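Local structure of sister chromatid cohesion protein (Chaetomium thermophilum, 5T8V) at residues M533-I536 with I537-G541; R558-E561 with L562-A566; F902-D905 with V906-L910; D924-A927 with C928-I931. The protein probably serves as a cohesin loader that associates with chromatin, the chain here being its C-terminal HEAT-repeat fragment. All blocks are in the same frame, centred on the assembly; numbering follows the deposited sequence.

Interaction 1. Residues M533-I536 with I537-G541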
loop_
_atom_site.group_PDB
_atom_site.type_symbol
_atom_site.label_atom_id
_atom_site.label_comp_id
_atom_site.label_asym_id
_atom_site.label_seq_id
_atom_site.Cartn_x
_atom_site.Cartn_y
_atom_site.Cartn_z
ATOM N N MET A 533 40.736 10.544 -5.437
ATOM C CA MET A 533 41.668 9.438 -5.625
ATOM C C MET A 533 42.245 8.965 -4.295
ATOM O O MET A 533 42.243 7.766 -4.004
ATOM C CB MET A 533 42.784 9.851 -6.583
ATOM C CG MET A 533 42.487 9.508 -8.027
ATOM S SD MET A 533 43.916 9.710 -9.093
ATOM C CE MET A 533 43.844 11.467 -9.427
ATOM N N THR A 534 42.751 9.887 -3.473
ATOM C CA THR A 534 43.305 9.471 -2.186
ATOM C C THR A 534 42.243 8.791 -1.326
ATOM O O THR A 534 42.505 7.756 -0.697
ATOM C CB THR A 534 43.907 10.669 -1.449
ATOM O OG1 THR A 534 42.915 11.689 -1.280
ATOM C CG2 THR A 534 45.086 11.235 -2.219
ATOM N N PHE A 535 41.034 9.356 -1.299
ATOM C CA PHE A 535 39.926 8.745 -0.570
ATOM C C PHE A 535 39.713 7.300 -1.007
ATOM O O PHE A 535 39.683 6.380 -0.180
ATOM C CB PHE A 535 38.664 9.579 -0.797
ATOM C CG PHE A 535 37.509 9.215 0.093
ATOM C CD1 PHE A 535 36.637 8.202 -0.260
ATOM C CD2 PHE A 535 37.275 9.913 1.265
ATOM C CE1 PHE A 535 35.566 7.880 0.548
ATOM C CE2 PHE A 535 36.207 9.594 2.076
ATOM C CZ PHE A 535 35.351 8.578 1.717
ATOM N N ILE A 536 39.575 7.079 -2.316
ATOM C CA ILE A 536 39.349 5.724 -2.814
ATOM C C ILE A 536 40.523 4.819 -2.466
ATOM O O ILE A 536 40.340 3.643 -2.140
ATOM C CB ILE A 536 39.073 5.756 -4.328
ATOM C CG1 ILE A 536 37.635 6.217 -4.575
ATOM C CG2 ILE A 536 39.302 4.382 -4.963
ATOM C CD1 ILE A 536 37.330 6.558 -6.010
ATOM N N ILE A 537 41.748 5.345 -2.532
ATOM C CA ILE A 537 42.917 4.544 -2.179
ATOM C C ILE A 537 42.810 4.056 -0.738
ATOM O O ILE A 537 43.084 2.885 -0.438
ATOM C CB ILE A 537 44.206 5.356 -2.412
ATOM C CG1 ILE A 537 44.409 5.612 -3.905
ATOM C CG2 ILE A 537 45.424 4.619 -1.857
ATOM C CD1 ILE A 537 45.458 6.668 -4.211
ATOM N N SER A 538 42.414 4.943 0.176
ATOM C CA SER A 538 42.268 4.529 1.567
ATOM C C SER A 538 41.149 3.503 1.720
ATOM O O SER A 538 41.290 2.535 2.478
ATOM C CB SER A 538 42.020 5.747 2.458
ATOM O OG SER A 538 40.927 6.513 1.992
ATOM N N GLU A 539 40.036 3.687 1.004
ATOM C CA GLU A 539 38.986 2.672 1.020
ATOM C C GLU A 539 39.522 1.318 0.571
ATOM O O GLU A 539 39.196 0.280 1.161
ATOM C CB GLU A 539 37.824 3.101 0.125
ATOM C CG GLU A 539 36.929 4.163 0.731
ATOM C CD GLU A 539 35.694 4.421 -0.109
ATOM O OE1 GLU A 539 35.676 4.010 -1.294
ATOM O OE2 GLU A 539 34.736 5.028 0.417
ATOM N N TRP A 540 40.345 1.313 -0.477
ATOM C CA TRP A 540 40.936 0.076 -0.973
ATOM C C TRP A 540 41.794 -0.584 0.100
ATOM O O TRP A 540 41.645 -1.779 0.383
ATOM C CB TRP A 540 41.763 0.378 -2.224
ATOM C CG TRP A 540 42.231 -0.824 -2.987
ATOM C CD1 TRP A 540 41.962 -2.132 -2.713
ATOM C CD2 TRP A 540 43.059 -0.820 -4.157
ATOM N NE1 TRP A 540 42.571 -2.945 -3.642
ATOM C CE2 TRP A 540 43.250 -2.161 -4.538
ATOM C CE3 TRP A 540 43.655 0.189 -4.917
ATOM C CZ2 TRP A 540 44.012 -2.519 -5.647
ATOM C CZ3 TRP A 540 44.412 -0.169 -6.016
ATOM C CH2 TRP A 540 44.583 -1.509 -6.371
ATOM N N GLY A 541 42.698 0.182 0.710
ATOM C CA GLY A 541 43.519 -0.378 1.774
ATOM C C GLY A 541 42.687 -0.978 2.891
ATOM O O GLY A 541 42.928 -2.107 3.335
#
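Phe535 and Glu539 sit one turn apart on helix 527-550 and meet ring edge to carboxylate: Glu539 OE2 lies 3.0 Å from Phe535 CE1, near the plane of the ring. Phe535 holds CG anti to its own nitrogen (chi1 -169°), which swings the ring forward beside its carbonyl carbon. Glu539 runs on extended until its carboxylate arrives with its plane 60° from that of the ring. One residue before Glu539, Ser538 folds back. Its OG stands between N and carbonyl carbon (chi1 54°) and donates to Phe535 O at 2.5 Å, well off the line of the C=O bond. The same oxygen takes the main-chain bond from Glu539 N at 3.0 Å, so two donors hold it. Such i to i+4 contacts join successive turns of one helix in this HEAT-repeat fragment. Ile537 lays CG1 and CD1 along Met533 O and carries on to Leu569 and Met572 of helix 556-574. Trp540 turns from the preceding residues, stacks on Tyr510 and gives NE1 to Val504 O. With alanine at Glu539, the Phe535 edge would probably lose its carboxylate neighbour and a gap is likely to open beside Leu372. The chemistry is thus divided: apolar side chains face neighbouring helices and loops, while at Phe535 and Glu539 the carboxylate lies at the ring edge, consistent with a weak attraction to the ring hydrogens.

Interaction 2. Residues R558-E561 with L562-A566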
loop_
_atom_site.group_PDB
_atom_site.type_symbol
_atom_site.label_atom_id
_atom_site.label_comp_id
_atom_site.label_asym_id
_atom_site.label_seq_id
_atom_site.Cartn_x
_atom_site.Cartn_y
_atom_site.Cartn_z
ATOM N N ARG A 558 46.757 -16.940 -1.211
ATOM C CA ARG A 558 45.848 -15.824 -0.974
ATOM C C ARG A 558 46.458 -14.823 -0.001
ATOM O O ARG A 558 46.480 -13.614 -0.260
ATOM C CB ARG A 558 44.516 -16.352 -0.439
ATOM C CG ARG A 558 43.466 -15.281 -0.159
ATOM C CD ARG A 558 42.418 -15.794 0.810
ATOM N NE ARG A 558 43.002 -16.116 2.111
ATOM C CZ ARG A 558 42.415 -16.866 3.038
ATOM N NH1 ARG A 558 41.214 -17.390 2.819
ATOM N NH2 ARG A 558 43.035 -17.100 4.187
ATOM N N ASP A 559 46.969 -15.316 1.129
ATOM C CA ASP A 559 47.534 -14.429 2.138
ATOM C C ASP A 559 48.754 -13.689 1.606
ATOM O O ASP A 559 48.973 -12.520 1.939
ATOM C CB ASP A 559 47.899 -15.226 3.388
ATOM C CG ASP A 559 46.717 -15.969 3.966
ATOM O OD1 ASP A 559 45.579 -15.466 3.841
ATOM O OD2 ASP A 559 46.925 -17.058 4.545
ATOM N N GLN A 560 49.566 -14.356 0.783
ATOM C CA GLN A 560 50.745 -13.699 0.230
ATOM C C GLN A 560 50.346 -12.569 -0.712
ATOM O O GLN A 560 50.857 -11.446 -0.608
ATOM C CB GLN A 560 51.626 -14.723 -0.484
ATOM C CG GLN A 560 52.116 -15.838 0.429
ATOM C CD GLN A 560 53.248 -16.638 -0.178
ATOM O OE1 GLN A 560 53.326 -16.802 -1.396
ATOM N NE2 GLN A 560 54.139 -17.134 0.671
ATOM N N GLU A 561 49.425 -12.847 -1.639
ATOM C CA GLU A 561 48.910 -11.791 -2.504
ATOM C C GLU A 561 48.354 -10.634 -1.683
ATOM O O GLU A 561 48.599 -9.463 -1.999
ATOM C CB GLU A 561 47.836 -12.354 -3.435
ATOM C CG GLU A 561 47.182 -11.322 -4.340
ATOM C CD GLU A 561 48.166 -10.666 -5.289
ATOM O OE1 GLU A 561 49.286 -11.198 -5.446
ATOM O OE2 GLU A 561 47.821 -9.619 -5.877
ATOM N N LEU A 562 47.603 -10.943 -0.622
ATOM C CA LEU A 562 47.067 -9.886 0.229
ATOM C C LEU A 562 48.178 -9.092 0.901
ATOM O O LEU A 562 48.025 -7.888 1.134
ATOM C CB LEU A 562 46.128 -10.483 1.278
ATOM C CG LEU A 562 44.759 -10.922 0.754
ATOM C CD1 LEU A 562 44.043 -11.778 1.785
ATOM C CD2 LEU A 562 43.913 -9.711 0.389
ATOM N N GLY A 563 49.301 -9.740 1.221
ATOM C CA GLY A 563 50.432 -9.010 1.768
ATOM C C GLY A 563 51.051 -8.068 0.754
ATOM O O GLY A 563 51.402 -6.929 1.080
ATOM N N ARG A 564 51.194 -8.529 -0.492
ATOM C CA ARG A 564 51.673 -7.648 -1.552
ATOM C C ARG A 564 50.754 -6.443 -1.704
ATOM O O ARG A 564 51.217 -5.298 -1.778
ATOM C CB ARG A 564 51.773 -8.415 -2.869
ATOM C CG ARG A 564 52.696 -9.619 -2.815
ATOM C CD ARG A 564 52.554 -10.476 -4.061
ATOM N NE ARG A 564 53.026 -11.840 -3.840
ATOM C CZ ARG A 564 52.766 -12.862 -4.647
ATOM N NH1 ARG A 564 52.031 -12.686 -5.737
ATOM N NH2 ARG A 564 53.238 -14.067 -4.361
ATOM N N LEU A 565 49.441 -6.682 -1.749
ATOM C CA LEU A 565 48.491 -5.576 -1.812
ATOM C C LEU A 565 48.651 -4.650 -0.614
ATOM O O LEU A 565 48.500 -3.429 -0.739
ATOM C CB LEU A 565 47.062 -6.112 -1.881
ATOM C CG LEU A 565 46.633 -6.746 -3.204
ATOM C CD1 LEU A 565 45.335 -7.521 -3.027
ATOM C CD2 LEU A 565 46.476 -5.684 -4.278
ATOM N N ALA A 566 48.955 -5.210 0.558
ATOM C CA ALA A 566 49.136 -4.384 1.745
ATOM C C ALA A 566 50.319 -3.439 1.573
ATOM O O ALA A 566 50.196 -2.223 1.776
ATOM C CB ALA A 566 49.324 -5.274 2.974
#
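Glu561 and Arg564 reach for each other across a single turn of helix 556-574, three residues apart. Glu561 keeps CG anti to its nitrogen, and the bend at chi2 (62°) turns the carboxylate forward along the helix, with OE2 near Leu565 CG. Arg564 is extended from CG to NE and comes back over the preceding turn, placing NH1 3.1 Å from Glu561 OE1. This is a salt bridge whose hydrogen bond is weak, since the N-H points poorly at the oxygen (120°), and the carboxylate and guanidinium planes stand 89° apart. CD of Arg564 also passes 3.6 Å from the same OE1, so the oxygen touches the chain as well as the charged end. Longer, weak ion pairs link Arg564 to Glu557 and Glu561 to Arg568. A leucine in place of Arg564 would probably leave Glu561 OE1 without its positive mate across the turn and the carboxylate freer to rotate. Helix 556-574 is part of a mainly helical HEAT-repeat array; it follows helix 527-550 in the chain and packs on it, Leu562 resting on Cys547 and Tyr548. Leu562 lies side by side with Arg558, its CD1 4.0 Å from Arg558 CG, and gives its N-H to Arg558 O at 2.9 Å. Beyond CG, Arg558 bends so that NE and NH2 both hold Asp559 OD1, at 3.2 and 3.0 Å, with the oxygen in the guanidinium plane; NH2 has a second acidic partner in Asp553.

Interaction 3. Residues F902-D905 with V906-L910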
loop_
_atom_site.group_PDB
_atom_site.type_symbol
_atom_site.label_atom_id
_atom_site.label_comp_id
_atom_site.label_asym_id
_atom_site.label_seq_id
_atom_site.Cartn_x
_atom_site.Cartn_y
_atom_site.Cartn_z
ATOM N N PHE A 902 -46.135 -31.883 -33.705
ATOM C CA PHE A 902 -44.989 -31.855 -32.802
ATOM C C PHE A 902 -45.445 -31.884 -31.348
ATOM O O PHE A 902 -45.004 -32.730 -30.562
ATOM C CB PHE A 902 -44.139 -30.617 -33.078
ATOM C CG PHE A 902 -42.927 -30.502 -32.197
ATOM C CD1 PHE A 902 -41.753 -31.155 -32.523
ATOM C CD2 PHE A 902 -42.964 -29.732 -31.045
ATOM C CE1 PHE A 902 -40.636 -31.049 -31.715
ATOM C CE2 PHE A 902 -41.851 -29.622 -30.235
ATOM C CZ PHE A 902 -40.687 -30.281 -30.569
ATOM N N LEU A 903 -46.334 -30.962 -30.973
ATOM C CA LEU A 903 -46.863 -30.942 -29.613
ATOM C C LEU A 903 -47.468 -32.291 -29.239
ATOM O O LEU A 903 -47.133 -32.871 -28.199
ATOM C CB LEU A 903 -47.907 -29.830 -29.479
ATOM C CG LEU A 903 -47.388 -28.410 -29.229
ATOM C CD1 LEU A 903 -46.335 -28.004 -30.245
ATOM C CD2 LEU A 903 -48.545 -27.427 -29.250
ATOM N N THR A 904 -48.367 -32.805 -30.083
ATOM C CA THR A 904 -49.024 -34.077 -29.796
ATOM C C THR A 904 -48.000 -35.176 -29.528
ATOM O O THR A 904 -48.061 -35.869 -28.503
ATOM C CB THR A 904 -49.939 -34.459 -30.962
ATOM O OG1 THR A 904 -50.930 -33.440 -31.148
ATOM C CG2 THR A 904 -50.634 -35.789 -30.702
ATOM N N ASP A 905 -47.047 -35.350 -30.447
ATOM C CA ASP A 905 -46.033 -36.384 -30.281
ATOM C C ASP A 905 -45.261 -36.190 -28.982
ATOM O O ASP A 905 -45.055 -37.141 -28.219
ATOM C CB ASP A 905 -45.078 -36.380 -31.475
ATOM C CG ASP A 905 -45.761 -36.772 -32.769
ATOM O OD1 ASP A 905 -46.721 -37.572 -32.722
ATOM O OD2 ASP A 905 -45.338 -36.278 -33.836
ATOM N N VAL A 906 -44.821 -34.958 -28.716
ATOM C CA VAL A 906 -44.060 -34.688 -27.498
ATOM C C VAL A 906 -44.851 -35.123 -26.272
ATOM O O VAL A 906 -44.318 -35.781 -25.371
ATOM C CB VAL A 906 -43.671 -33.200 -27.425
ATOM C CG1 VAL A 906 -43.120 -32.846 -26.043
ATOM C CG2 VAL A 906 -42.639 -32.876 -28.494
ATOM N N ARG A 907 -46.137 -34.768 -26.217
ATOM C CA ARG A 907 -46.949 -35.166 -25.073
ATOM C C ARG A 907 -47.043 -36.681 -24.964
ATOM O O ARG A 907 -46.896 -37.241 -23.871
ATOM C CB ARG A 907 -48.347 -34.557 -25.165
ATOM C CG ARG A 907 -49.262 -34.985 -24.026
ATOM C CD ARG A 907 -50.507 -34.119 -23.941
ATOM N NE ARG A 907 -51.346 -34.242 -25.127
ATOM C CZ ARG A 907 -52.487 -33.586 -25.309
ATOM N NH1 ARG A 907 -52.937 -32.752 -24.379
ATOM N NH2 ARG A 907 -53.181 -33.764 -26.424
ATOM N N LYS A 908 -47.285 -37.366 -26.085
ATOM C CA LYS A 908 -47.410 -38.820 -26.034
ATOM C C LYS A 908 -46.114 -39.482 -25.577
ATOM O O LYS A 908 -46.154 -40.529 -24.922
ATOM C CB LYS A 908 -47.835 -39.364 -27.399
ATOM C CG LYS A 908 -49.341 -39.316 -27.638
ATOM C CD LYS A 908 -49.750 -40.182 -28.824
ATOM C CE LYS A 908 -50.236 -39.350 -29.999
ATOM N NZ LYS A 908 -51.625 -38.843 -29.800
ATOM N N GLU A 909 -44.963 -38.894 -25.908
ATOM C CA GLU A 909 -43.682 -39.407 -25.438
ATOM C C GLU A 909 -43.330 -38.925 -24.038
ATOM O O GLU A 909 -42.378 -39.442 -23.442
ATOM C CB GLU A 909 -42.559 -38.995 -26.394
ATOM C CG GLU A 909 -42.752 -39.459 -27.829
ATOM C CD GLU A 909 -41.597 -39.058 -28.727
ATOM O OE1 GLU A 909 -40.632 -38.446 -28.219
ATOM O OE2 GLU A 909 -41.655 -39.354 -29.940
ATOM N N LEU A 910 -44.073 -37.958 -23.502
ATOM C CA LEU A 910 -43.723 -37.302 -22.253
ATOM C C LEU A 910 -44.661 -37.647 -21.106
ATOM O O LEU A 910 -44.347 -37.326 -19.955
ATOM C CB LEU A 910 -43.711 -35.779 -22.455
ATOM C CG LEU A 910 -43.041 -34.923 -21.384
ATOM C CD1 LEU A 910 -41.544 -35.199 -21.348
ATOM C CD2 LEU A 910 -43.313 -33.452 -21.653
#
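The Phe902 ring carries Val906 on one face: Val906 CG2 stands 3.9 Å from the ring centroid, 16° off its normal, a CH-pi contact displaced toward the rim. Leu903 CD1 lies at the ring edge, in plane, and Phe859 meets Phe902 edge-to-face. What brings the ring over is its first torsion, with Phe902 CG anti to the nitrogen (chi1 180°) and so directed along the helix toward the next turn; Val906 answers with CG2 beside its own backbone N. Of the other flat groups, the Arg907 guanidinium bonds to Thr938 and Ser933, and the Asp905 carboxylate to Gln901. On another side of the helix Thr904 and Lys908 run alongside each other. Lys908 bends near its end and lies beside the Thr904 methyl, its exact placement uncertain, while Thr904 OG1 bonds back to Ala900 O. Main-chain bonds join the two turns, as from Val906 N to Phe902 O at 2.9 Å. Within the HEAT-repeat array, helix 900-910 packs on two others: Leu903 and Arg907 lean on Ile932 of helix 919-935, whereas Phe902 and Glu909 face helix 866-870, where Glu909 forms a salt bridge with Arg866.

Interaction 4. Residues D924-A927 with C928-I931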
loop_
_atom_site.group_PDB
_atom_site.type_symbol
_atom_site.label_atom_id
_atom_site.label_comp_id
_atom_site.label_asym_id
_atom_site.label_seq_id
_atom_site.Cartn_x
_atom_site.Cartn_y
_atom_site.Cartn_z
ATOM N N ASP A 924 -41.186 -29.992 -13.538
ATOM C CA ASP A 924 -41.008 -29.316 -14.817
ATOM C C ASP A 924 -41.703 -30.069 -15.947
ATOM O O ASP A 924 -42.239 -29.448 -16.872
ATOM C CB ASP A 924 -39.520 -29.148 -15.115
ATOM C CG ASP A 924 -38.811 -28.299 -14.076
ATOM O OD1 ASP A 924 -38.955 -27.061 -14.122
ATOM O OD2 ASP A 924 -38.109 -28.870 -13.215
ATOM N N VAL A 925 -41.713 -31.404 -15.893
ATOM C CA VAL A 925 -42.356 -32.160 -16.967
ATOM C C VAL A 925 -43.870 -32.022 -16.886
ATOM O O VAL A 925 -44.556 -31.988 -17.913
ATOM C CB VAL A 925 -41.928 -33.638 -16.942
ATOM C CG1 VAL A 925 -42.403 -34.302 -15.694
ATOM C CG2 VAL A 925 -42.471 -34.361 -18.151
ATOM N N MET A 926 -44.422 -31.966 -15.672
ATOM C CA MET A 926 -45.860 -31.754 -15.535
ATOM C C MET A 926 -46.246 -30.373 -16.046
ATOM O O MET A 926 -47.231 -30.221 -16.783
ATOM C CB MET A 926 -46.283 -31.932 -14.075
ATOM C CG MET A 926 -47.788 -31.813 -13.842
ATOM S SD MET A 926 -48.748 -33.107 -14.667
ATOM C CE MET A 926 -48.350 -34.529 -13.647
ATOM N N ALA A 927 -45.477 -29.349 -15.667
ATOM C CA ALA A 927 -45.688 -28.020 -16.229
ATOM C C ALA A 927 -45.674 -28.069 -17.752
ATOM O O ALA A 927 -46.562 -27.521 -18.416
ATOM C CB ALA A 927 -44.617 -27.059 -15.712
ATOM N N CYS A 928 -44.671 -28.742 -18.322
ATOM C CA CYS A 928 -44.584 -28.850 -19.773
ATOM C C CYS A 928 -45.825 -29.521 -20.350
ATOM O O CYS A 928 -46.346 -29.093 -21.388
ATOM C CB CYS A 928 -43.321 -29.621 -20.159
ATOM S SG CYS A 928 -42.889 -29.517 -21.905
ATOM N N LEU A 929 -46.317 -30.573 -19.693
ATOM C CA LEU A 929 -47.544 -31.225 -20.142
ATOM C C LEU A 929 -48.702 -30.236 -20.189
ATOM O O LEU A 929 -49.406 -30.132 -21.199
ATOM C CB LEU A 929 -47.885 -32.400 -19.224
ATOM C CG LEU A 929 -47.033 -33.666 -19.342
ATOM C CD1 LEU A 929 -47.401 -34.650 -18.239
ATOM C CD2 LEU A 929 -47.202 -34.313 -20.712
ATOM N N TRP A 930 -48.918 -29.502 -19.094
ATOM C CA TRP A 930 -49.989 -28.511 -19.077
ATOM C C TRP A 930 -49.837 -27.524 -20.227
ATOM O O TRP A 930 -50.805 -27.224 -20.936
ATOM C CB TRP A 930 -49.999 -27.778 -17.736
ATOM C CG TRP A 930 -50.967 -26.624 -17.677
ATOM C CD1 TRP A 930 -50.663 -25.317 -17.435
ATOM C CD2 TRP A 930 -52.390 -26.675 -17.868
ATOM N NE1 TRP A 930 -51.803 -24.552 -17.457
ATOM C CE2 TRP A 930 -52.876 -25.360 -17.721
ATOM C CE3 TRP A 930 -53.297 -27.702 -18.148
ATOM C CZ2 TRP A 930 -54.228 -25.046 -17.843
ATOM C CZ3 TRP A 930 -54.639 -27.388 -18.266
ATOM C CH2 TRP A 930 -55.092 -26.071 -18.115
ATOM N N ILE A 931 -48.622 -27.009 -20.431
ATOM C CA ILE A 931 -48.383 -26.067 -21.525
ATOM C C ILE A 931 -48.807 -26.682 -22.853
ATOM O O ILE A 931 -49.664 -26.142 -23.565
ATOM C CB ILE A 931 -46.905 -25.638 -21.548
ATOM C CG1 ILE A 931 -46.540 -24.882 -20.263
ATOM C CG2 ILE A 931 -46.600 -24.794 -22.779
ATOM C CD1 ILE A 931 -47.263 -23.560 -20.074
#
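Cys928 opens this turn of helix 919-935 by giving its N-H to Asp924 O at 2.9 Å, and its CB lies 3.5 Å from the same oxygen. The thiol group turns toward the neighbours: SG is anti to the backbone N (chi1 -167°), and the side chain touches Tyr888 of helix 878-891. Asp924 sends its carboxylate outward to Arg882 and Arg889 of that helix.

Leu929 follows, its N bonded to Val925 O at 2.9 Å. It supplies the side-chain meeting of the contact, a glancing one in which Leu929 CD1 comes to 4.1 Å from Met926 SD. Met926 begins with CG anti to its nitrogen, then bends twice (chi2 64°, chi3 73°), and the doubling back keeps the sulfur by the leucine; the side chain also touches His986 of helix 969-986.

Trp930 donates its N-H to Met926 O at 3.0 Å. Its CB passes Ala927 O at 3.5 Å, but the indole leads off to Cys987 and Leu989. Last comes Ile931, whose N bonds to Ala927 O at 2.9 Å and whose side chain leaves for Pro893, with CG1 skirting that same carbonyl. Ala927, ending at CB, turns toward Arg889 and His986.

In the HEAT-repeat array helix 919-935 packs on helices 878-891 and 900-910, with Cys928 and Leu929 on Leu910. The main-chain amides do the polar work within the turn, while a thioether and a leucine methyl add a dispersion contact. Most side chains are spent on adjacent helices and loops, and the two salt bridges of Asp924 across the helix interface probably favour its charged form.

Along the chain the four interactions run in series and fall into two pairs. Interactions 1 and 2 lie on the successive helices 527-550 and 556-574, their centres 17 Å apart, and touch where Trp540 CZ2 comes to 4.2 Å from Leu565 CD2. Interactions 3 and 4 sit closer, 11 Å between centres, on helices 900-910 and 919-935; Leu910 packs there on Val925, Cys928 and Leu929, and Arg907 on Leu929. The two pairs lie on opposite sides of the chain's centre, with interactions 1 and 3 about 100 Å apart between centres. Each pair thus joins consecutive helices of an elongated HEAT-repeat array, built from local helix-to-helix packing.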